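Local coordinates for orotidine 5'-phosphate decarboxylase (PDB 2CZF), which probably catalyses the decarboxylation of orotidine 5'-monophosphate to UMP, the last step of de novo UMP synthesis, as a homodimeric TIM barrel, at residues A[25-30]-A[51-56]. Sequence-based numbering, arbitrary orientation.
Sequences ISMIKV and GVEIIA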
ATOM      1  N   ILE A  25      -2.122   9.091  25.364  1.00 28.84           N
ATOM      2  CA  ILE A  25      -1.716   9.104  23.960  1.00 27.99           C
ATOM      3  C   ILE A  25      -2.370  10.232  23.182  1.00 24.51           C
ATOM      4  O   ILE A  25      -3.423  10.732  23.569  1.00 29.11           O
ATOM      5  CB  ILE A  25      -1.990   7.727  23.275  1.00 25.70           C
ATOM      6  CG1 ILE A  25      -3.491   7.424  23.200  1.00 31.67           C
ATOM      7  CG2 ILE A  25      -1.301   6.638  24.068  1.00 26.01           C
ATOM      8  CD1 ILE A  25      -3.812   6.103  22.479  1.00 24.71           C
ATOM      9  N   SER A  26      -1.729  10.643  22.094  1.00 22.96           N
ATOM     10  CA  SER A  26      -2.211  11.740  21.260  1.00 25.20           C
ATOM     11  C   SER A  26      -2.916  11.248  19.995  1.00 25.38           C
ATOM     12  O   SER A  26      -3.798  11.925  19.463  1.00 26.72           O
ATOM     13  CB  SER A  26      -1.047  12.651  20.878  1.00 28.58           C
ATOM     14  OG  SER A  26      -0.284  13.009  22.025  1.00 30.68           O
ATOM     15  N   MET A  27      -2.501  10.084  19.503  1.00 23.94           N
ATOM     16  CA  MET A  27      -3.111   9.491  18.319  1.00 23.67           C
ATOM     17  C   MET A  27      -3.036   7.991  18.427  1.00 21.16           C
ATOM     18  O   MET A  27      -2.281   7.455  19.228  1.00 20.93           O
ATOM     19  CB  MET A  27      -2.395   9.917  17.036  1.00 26.82           C
ATOM     20  CG  MET A  27      -2.510  11.385  16.722  1.00 32.33           C
ATOM     21  SD  MET A  27      -0.917  12.183  16.503  1.00 39.84           S
ATOM     22  CE  MET A  27      -1.101  12.891  14.893  1.00 30.79           C
ATOM     23  N   ILE A  28      -3.826   7.327  17.594  1.00 22.83           N
ATOM     24  CA  ILE A  28      -3.855   5.875  17.525  1.00 23.90           C
ATOM     25  C   ILE A  28      -3.512   5.548  16.080  1.00 22.65           C
ATOM     26  O   ILE A  28      -4.147   6.083  15.170  1.00 23.50           O
ATOM     27  CB  ILE A  28      -5.271   5.318  17.793  1.00 27.28           C
ATOM     28  CG1 ILE A  28      -5.719   5.661  19.218  1.00 28.00           C
ATOM     29  CG2 ILE A  28      -5.276   3.808  17.557  1.00 25.87           C
ATOM     30  CD1 ILE A  28      -7.181   5.326  19.497  1.00 24.98           C
ATOM     31  N   LYS A  29      -2.525   4.684  15.866  1.00 23.96           N
ATOM     32  CA  LYS A  29      -2.145   4.315  14.497  1.00 24.34           C
ATOM     33  C   LYS A  29      -2.648   2.911  14.160  1.00 24.83           C
ATOM     34  O   LYS A  29      -2.369   1.965  14.893  1.00 23.54           O
ATOM     35  CB  LYS A  29      -0.618   4.343  14.318  1.00 24.22           C
ATOM     36  CG  LYS A  29      -0.154   3.930  12.909  1.00 22.46           C
ATOM     37  CD  LYS A  29       1.363   3.993  12.722  1.00 23.60           C
ATOM     38  CE  LYS A  29       2.072   2.756  13.250  1.00 24.72           C
ATOM     39  NZ  LYS A  29       1.624   1.554  12.501  1.00 25.89           N
ATOM     40  N   VAL A  30      -3.404   2.778  13.069  1.00 23.22           N
ATOM     41  CA  VAL A  30      -3.883   1.459  12.653  1.00 23.13           C
ATOM     42  C   VAL A  30      -3.282   1.120  11.281  1.00 23.53           C
ATOM     43  O   VAL A  30      -2.990   2.016  10.478  1.00 21.56           O
ATOM     44  CB  VAL A  30      -5.434   1.388  12.561  1.00 25.08           C
ATOM     45  CG1 VAL A  30      -6.053   1.886  13.856  1.00 26.34           C
ATOM     46  CG2 VAL A  30      -5.937   2.194  11.384  1.00 28.83           C
ATOM     47  N   GLY A  51     -11.695   8.666  21.863  1.00 46.77           N
ATOM     48  CA  GLY A  51     -11.635  10.102  21.673  1.00 45.80           C
ATOM     49  C   GLY A  51     -10.267  10.581  21.199  1.00 45.63           C
ATOM     50  O   GLY A  51      -9.926  11.751  21.361  1.00 46.50           O
ATOM     51  N   VAL A  52      -9.488   9.684  20.598  1.00 42.78           N
ATOM     52  CA  VAL A  52      -8.142  10.011  20.120  1.00 39.40           C
ATOM     53  C   VAL A  52      -8.031  10.034  18.591  1.00 37.87           C
ATOM     54  O   VAL A  52      -8.604   9.180  17.914  1.00 37.75           O
ATOM     55  CB  VAL A  52      -7.119   8.983  20.658  1.00 38.96           C
ATOM     56  CG1 VAL A  52      -5.713   9.460  20.389  1.00 40.75           C
ATOM     57  CG2 VAL A  52      -7.338   8.757  22.151  1.00 40.95           C
ATOM     58  N   GLU A  53      -7.293  11.004  18.048  1.00 35.04           N
ATOM     59  CA  GLU A  53      -7.118  11.091  16.595  1.00 33.96           C
ATOM     60  C   GLU A  53      -6.544   9.783  16.069  1.00 30.45           C
ATOM     61  O   GLU A  53      -5.920   9.024  16.814  1.00 28.71           O
ATOM     62  CB  GLU A  53      -6.207  12.270  16.214  1.00 31.78           C
ATOM     63  CG  GLU A  53      -6.945  13.609  16.203  1.00 32.88           C
ATOM     64  CD  GLU A  53      -6.089  14.770  15.748  1.00 34.68           C
ATOM     65  OE1 GLU A  53      -6.669  15.813  15.355  1.00 38.60           O
ATOM     66  OE2 GLU A  53      -4.844  14.654  15.784  1.00 29.58           O
ATOM     67  N   ILE A  54      -6.762   9.506  14.789  1.00 30.67           N
ATOM     68  CA  ILE A  54      -6.262   8.259  14.222  1.00 27.19           C
ATOM     69  C   ILE A  54      -5.428   8.438  12.956  1.00 25.22           C
ATOM     70  O   ILE A  54      -5.759   9.249  12.076  1.00 23.38           O
ATOM     71  CB  ILE A  54      -7.432   7.283  13.945  1.00 31.37           C
ATOM     72  CG1 ILE A  54      -6.922   6.039  13.209  1.00 29.93           C
ATOM     73  CG2 ILE A  54      -8.499   7.980  13.136  1.00 34.68           C
ATOM     74  CD1 ILE A  54      -7.964   4.934  13.048  1.00 38.28           C
ATOM     75  N   ILE A  55      -4.331   7.685  12.908  1.00 20.20           N
ATOM     76  CA  ILE A  55      -3.406   7.679  11.780  1.00 21.57           C
ATOM     77  C   ILE A  55      -3.604   6.342  11.083  1.00 22.03           C
ATOM     78  O   ILE A  55      -3.462   5.288  11.716  1.00 20.65           O
ATOM     79  CB  ILE A  55      -1.921   7.722  12.234  1.00 17.26           C
ATOM     80  CG1 ILE A  55      -1.597   9.065  12.893  1.00 22.98           C
ATOM     81  CG2 ILE A  55      -0.999   7.501  11.034  1.00 14.07           C
ATOM     82  CD1 ILE A  55      -0.167   9.136  13.438  1.00 19.99           C
ATOM     83  N   ALA A  56      -3.934   6.376   9.795  1.00 21.25           N
ATOM     84  CA  ALA A  56      -4.103   5.134   9.041  1.00 21.45           C
ATOM     85  C   ALA A  56      -2.764   4.859   8.350  1.00 20.91           C
ATOM     86  O   ALA A  56      -2.414   5.506   7.362  1.00 17.20           O
ATOM     87  CB  ALA A  56      -5.221   5.283   8.002  1.00 21.59           C
TER
HETATM   88  O   HOH W   1      -6.331  12.994  19.842  1.00 27.67           O
HETATM   89  O   HOH W   2      -3.465  14.410  18.106  1.00 42.63           O
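Ile28 and Ile55 are joined through their backbones where strands 27-31 and 53-60, the second and third of this TIM barrel, run parallel. Ile55 N donates to Ile28 O at 2.8 Å, nearly straight at 167°; Ile28 N donates to Glu53 O and Val30 N to Ile55 O, so Ile28 O and Val30 N bracket Ile55 on its facing edge. Ile28, Val30 and Ile54 point outward to the helix layer, where Val30 meets Leu46 and Ile54 meets Ile43 of helix 41-47. Branched aliphatic residues suit this seam: Ile54 CD1, carried forward by a CG1 anti to its backbone N (chi1 174°), lies against Val30, 3.7 Å from its CG1. Met27, Lys29 and Ile55 face the barrel interior. There the flexible Met27 bends to bring CE 4.1 Å from Ile55 CD1, while Lys29 lays its CG beside Ile55 CG2 and then bends away, its NZ salt-bridged to Asp57 and hydrogen-bonded to O3' of the bound xanthosine monophosphate. A long, cationic residue can thus root in apolar packing yet reach the ligand.

The N-terminal end of the pair is looser. Ser26 O stands 3.9 Å from Glu53 N, and a water spans that gap, donating to the carbonyl and accepting from the amide. The partly exposed Glu53 suits this hydrated edge: its OE2, hydrogen-bonded to Tyr81 OH, also accepts from a second water shared with Ser26 O. Packing tightens beside it: the buried, branched Val52 crosses Ile28 at about a right angle, CB 3.8 Å from Ile28 CD1, and sets CG1 against the backbone, 3.3 Å from Met27 CA.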